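Local atomic coordinates of D-3-phosphoglycerate dehydrogenase-related protein (Vibrio cholerae, PDB entry 4S1V), a protein that probably catalyses the NAD-dependent oxidation of D-3-phosphoglycerate or a related D-2-hydroxyacid. Residues 111-116 against 284-289; 153-158 against 183-188. One frame throughout, in Å; residues are numbered along the deposited sequence.

Interaction 1 (111-116 against 284-289); sequences WSLILA and LCAPHL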
# COMPACT_ATOMS: atom_id res chain seq x y z
N TRP C 111 -26.89 1.72 2.90
CA TRP C 111 -26.43 1.13 4.14
C TRP C 111 -25.16 0.34 3.98
O TRP C 111 -24.27 0.38 4.82
CB TRP C 111 -27.51 0.28 4.79
CG TRP C 111 -27.31 0.25 6.28
CD1 TRP C 111 -26.95 -0.83 7.08
CD2 TRP C 111 -27.39 1.40 7.19
NE1 TRP C 111 -26.82 -0.45 8.39
CE2 TRP C 111 -27.08 0.88 8.53
CE3 TRP C 111 -27.70 2.75 7.05
CZ2 TRP C 111 -27.08 1.69 9.65
CZ3 TRP C 111 -27.69 3.56 8.19
CH2 TRP C 111 -27.39 3.04 9.45
N SER C 112 -25.09 -0.39 2.87
CA SER C 112 -23.90 -1.17 2.53
C SER C 112 -22.67 -0.28 2.38
O SER C 112 -21.56 -0.66 2.77
CB SER C 112 -24.15 -1.96 1.24
OG SER C 112 -23.01 -2.74 0.91
N LEU C 113 -22.86 0.91 1.81
CA LEU C 113 -21.79 1.89 1.65
C LEU C 113 -21.35 2.40 3.01
O LEU C 113 -20.16 2.51 3.29
CB LEU C 113 -22.24 3.08 0.78
CG LEU C 113 -22.65 2.91 -0.69
CD1 LEU C 113 -22.39 4.21 -1.45
CD2 LEU C 113 -21.90 1.77 -1.37
N ILE C 114 -22.33 2.69 3.85
CA ILE C 114 -22.07 3.22 5.19
C ILE C 114 -21.24 2.23 6.01
O ILE C 114 -20.25 2.61 6.64
CB ILE C 114 -23.39 3.62 5.90
CG1 ILE C 114 -23.93 4.91 5.27
CG2 ILE C 114 -23.18 3.80 7.40
CD1 ILE C 114 -25.41 5.17 5.52
N LEU C 115 -21.64 0.96 5.97
CA LEU C 115 -20.94 -0.09 6.71
C LEU C 115 -19.57 -0.42 6.13
O LEU C 115 -18.62 -0.61 6.89
CB LEU C 115 -21.80 -1.35 6.79
CG LEU C 115 -22.94 -1.39 7.80
CD1 LEU C 115 -23.90 -2.52 7.43
CD2 LEU C 115 -22.44 -1.56 9.23
N ALA C 116 -19.46 -0.46 4.80
CA ALA C 116 -18.17 -0.69 4.13
C ALA C 116 -17.16 0.42 4.43
O ALA C 116 -15.99 0.15 4.73
CB ALA C 116 -18.37 -0.83 2.62
N LEU C 284 -15.05 6.41 -0.30
CA LEU C 284 -15.55 5.21 -0.93
C LEU C 284 -16.39 5.64 -2.13
O LEU C 284 -17.32 6.43 -1.99
CB LEU C 284 -16.35 4.36 0.07
CG LEU C 284 -16.84 2.97 -0.38
CD1 LEU C 284 -16.97 2.03 0.80
CD2 LEU C 284 -18.16 3.04 -1.16
N CYS C 285 -16.03 5.14 -3.31
CA CYS C 285 -16.72 5.49 -4.56
C CYS C 285 -17.36 4.26 -5.19
O CYS C 285 -16.66 3.30 -5.56
CB CYS C 285 -15.73 6.11 -5.56
SG CYS C 285 -14.97 7.68 -5.07
N ALA C 286 -18.69 4.28 -5.32
CA ALA C 286 -19.42 3.20 -5.97
C ALA C 286 -20.05 3.72 -7.27
O ALA C 286 -20.41 4.90 -7.34
CB ALA C 286 -20.49 2.64 -5.04
N PRO C 287 -20.21 2.84 -8.28
CA PRO C 287 -20.69 3.25 -9.61
C PRO C 287 -22.23 3.32 -9.77
O PRO C 287 -22.82 2.53 -10.52
CB PRO C 287 -20.09 2.19 -10.53
CG PRO C 287 -20.04 0.96 -9.69
CD PRO C 287 -19.79 1.42 -8.27
N HIS C 288 -22.85 4.27 -9.09
CA HIS C 288 -24.30 4.46 -9.09
C HIS C 288 -25.07 3.18 -8.97
O HIS C 288 -25.89 2.84 -9.83
CB HIS C 288 -24.77 5.32 -10.26
CG HIS C 288 -26.05 6.10 -9.98
ND1 HIS C 288 -26.35 7.25 -10.60
CD2 HIS C 288 -27.10 5.84 -9.09
CE1 HIS C 288 -27.53 7.71 -10.15
NE2 HIS C 288 -27.99 6.85 -9.23
N LEU C 289 -24.82 2.45 -7.89
CA LEU C 289 -25.42 1.14 -7.67
C LEU C 289 -26.81 1.14 -7.02
O LEU C 289 -27.53 0.15 -7.12
CB LEU C 289 -24.48 0.26 -6.84
CG LEU C 289 -23.12 -0.08 -7.46
CD1 LEU C 289 -22.26 -0.82 -6.44
CD2 LEU C 289 -23.31 -0.92 -8.72

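Interaction 2 (153-158 against 183-188); sequences WGLGKI and QKALEL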
# COMPACT_ATOMS: atom_id res chain seq x y z
N TRP C 153 -30.68 14.01 5.92
CA TRP C 153 -31.28 15.16 5.25
C TRP C 153 -32.29 14.62 4.29
O TRP C 153 -31.93 14.03 3.27
CB TRP C 153 -30.23 16.00 4.52
CG TRP C 153 -30.71 17.36 4.08
CD1 TRP C 153 -32.01 17.74 3.75
CD2 TRP C 153 -29.89 18.58 3.89
NE1 TRP C 153 -32.05 19.07 3.39
CE2 TRP C 153 -30.82 19.63 3.46
CE3 TRP C 153 -28.54 18.89 4.05
CZ2 TRP C 153 -30.38 20.92 3.19
CZ3 TRP C 153 -28.12 20.19 3.76
CH2 TRP C 153 -29.02 21.18 3.35
N GLY C 154 -33.57 14.80 4.62
CA GLY C 154 -34.69 14.30 3.80
C GLY C 154 -35.23 12.97 4.28
O GLY C 154 -34.57 11.93 4.15
N LEU C 155 -36.45 12.98 4.82
CA LEU C 155 -37.03 11.76 5.39
C LEU C 155 -38.14 11.17 4.51
O LEU C 155 -39.23 10.86 4.99
CB LEU C 155 -37.53 12.01 6.83
CG LEU C 155 -37.60 10.81 7.79
CD1 LEU C 155 -36.21 10.28 8.14
CD2 LEU C 155 -38.36 11.18 9.05
N GLY C 156 -37.84 11.00 3.23
CA GLY C 156 -38.77 10.40 2.28
C GLY C 156 -38.68 8.89 2.30
O GLY C 156 -38.17 8.31 3.27
N LYS C 157 -39.16 8.26 1.23
CA LYS C 157 -39.19 6.79 1.12
C LYS C 157 -37.83 6.13 1.42
O LYS C 157 -37.77 5.15 2.15
CB LYS C 157 -39.74 6.35 -0.24
CG LYS C 157 -39.01 6.92 -1.46
CD LYS C 157 -39.52 6.34 -2.78
CE LYS C 157 -38.58 6.68 -3.93
NZ LYS C 157 -38.44 5.54 -4.88
N ILE C 158 -36.75 6.69 0.88
CA ILE C 158 -35.41 6.16 1.15
C ILE C 158 -34.90 6.58 2.53
O ILE C 158 -34.48 5.73 3.31
CB ILE C 158 -34.39 6.51 0.03
CG1 ILE C 158 -34.85 5.90 -1.30
CG2 ILE C 158 -33.01 5.97 0.39
CD1 ILE C 158 -34.09 6.40 -2.52
N GLN C 183 -41.30 17.02 10.71
CA GLN C 183 -42.54 16.58 11.37
C GLN C 183 -42.61 15.06 11.44
O GLN C 183 -42.90 14.49 12.50
CB GLN C 183 -43.77 17.14 10.64
CG GLN C 183 -45.10 16.79 11.31
CD GLN C 183 -46.31 17.17 10.48
OE1 GLN C 183 -46.27 18.13 9.72
NE2 GLN C 183 -47.39 16.42 10.63
N LYS C 184 -42.35 14.41 10.31
CA LYS C 184 -42.25 12.95 10.25
C LYS C 184 -41.25 12.42 11.29
O LYS C 184 -41.54 11.45 12.00
CB LYS C 184 -41.83 12.51 8.84
CG LYS C 184 -41.97 11.02 8.58
CD LYS C 184 -43.42 10.62 8.43
CE LYS C 184 -43.56 9.16 8.02
NZ LYS C 184 -44.98 8.74 8.08
N ALA C 185 -40.09 13.07 11.36
CA ALA C 185 -39.05 12.74 12.35
C ALA C 185 -39.60 12.71 13.78
O ALA C 185 -39.44 11.71 14.49
CB ALA C 185 -37.90 13.74 12.24
N LEU C 186 -40.24 13.80 14.20
CA LEU C 186 -40.83 13.88 15.54
C LEU C 186 -41.91 12.82 15.75
O LEU C 186 -41.92 12.14 16.77
CB LEU C 186 -41.37 15.28 15.85
CG LEU C 186 -40.39 16.46 15.92
CD1 LEU C 186 -41.11 17.70 16.43
CD2 LEU C 186 -39.16 16.17 16.77
N GLU C 187 -42.80 12.65 14.77
CA GLU C 187 -43.85 11.63 14.84
C GLU C 187 -43.31 10.20 14.94
O GLU C 187 -43.97 9.33 15.51
CB GLU C 187 -44.80 11.74 13.65
CG GLU C 187 -45.71 12.96 13.69
CD GLU C 187 -46.39 13.24 12.36
OE1 GLU C 187 -46.10 12.51 11.38
OE2 GLU C 187 -47.21 14.18 12.29
N LEU C 188 -42.12 9.96 14.40
CA LEU C 188 -41.48 8.66 14.53
C LEU C 188 -40.61 8.55 15.79
O LEU C 188 -40.11 7.48 16.11
CB LEU C 188 -40.68 8.33 13.26
CG LEU C 188 -41.50 8.21 11.96
CD1 LEU C 188 -40.59 8.10 10.74
CD2 LEU C 188 -42.49 7.05 12.03

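Interaction 1 (111-116 against 284-289)
One methyl group of Leu113 reaches two residues of the partner segment at once: its CD2 lies 4.0 Å from CD2 of Leu284 and 4.0 Å from CB of Ala286. No hydrogen bond joins the segments, and all four touching residues are buried. Leu113 and Ala116 stand one helical turn apart on the same flank of helix 104-119, while Leu284 and Ala286, two positions apart, both direct CB at that helix.

Leu284 divides its branches between the two helix residues. With CG anti to the backbone N (chi1 -174°), its fork projects from the strand: CD2 goes to Leu113, and CD1 packs 3.7 Å from CB of Ala116. Leucine suits this place because two methyls can serve two neighbours; alanine at 116 lets the fork come close to the helix backbone, and alanine at 286 leaves room for the Leu113 methyl. CB of Leu113 is not aimed at the strand, but the end of the side chain bends nearer to it.

Within the sheet, the backbones of Leu284 and Ala286 are hydrogen-bonded to the neighbouring strand 259-262. Leu121 of the second subunit packs on Leu113, so helix 104-119 also faces that subunit. Helix 104-119 packs on the strand that is outermost in this chain and on the first loop residue after it, as helices flank the parallel sheet of a Rossmann-type NAD-binding domain.

Interaction 2 (153-158 against 183-188)
CD2 of Leu155 rests over one face of the flat Lys184-Ala185 peptide, 3.4 Å from Ala185 N, so a methyl is laid on the backbone of the helix. Around this plane the same methyl meets CG of Lys184 at 3.6 Å, CB of Ala185 at 4.1 Å and, one turn on, CD1 of Leu188 at 4.2 Å, where Leu188 closes the exposed rim. The setting is the glycine-rich turn of a Rossmann fold: Leu155 lies between Gly154 and Gly156 of a probable GxGxxG sequence, which in this family usually approaches the dinucleotide. Gly154 has backbone angles at which a CB would press on the preceding carbonyl O, which explains glycine there.

Leucine suits this place in the turn because it can reach across to helix 179-188 and also touch Val175 of strand 173-176. Ala185, small and buried, lets the methyl approach the helix backbone. Lys184 gives only the base of its chain; the bend at chi2 (74°) helps carry its ammonium end away. The backbone of Leu155 is tied at both ends, its N to Ser181 OG and its O to Gln160 NE2.

On the exposed side of the helix, the amide of Gln183 donates from NE2 to Glu187 OE2, nearly in its own plane but from above the carboxylate plane. That bond is 2.8 Å long and almost straight, at 174°.

Both contacts rest on apolar packing, lack hydrogen bonds between their segments, and belong to the same NAD-binding domain, with centres about 22 Å apart and nearest atoms about 8 Å apart. They hold different elements. Interaction 1 is wholly buried, joining helix 104-119 to one outermost strand of the seven-stranded sheet, with the second subunit close by; its closest approaches are between methyls. Interaction 2 lies toward the other end of that sheet, between the turn after strand 150-153 and helix 179-188; it is partly buried, and no other chain of the assembly touches it. It combines the buried Leu155 and Ala185 with the stem of Lys184 and the exposed Leu188, and a methyl also lies on a peptide group.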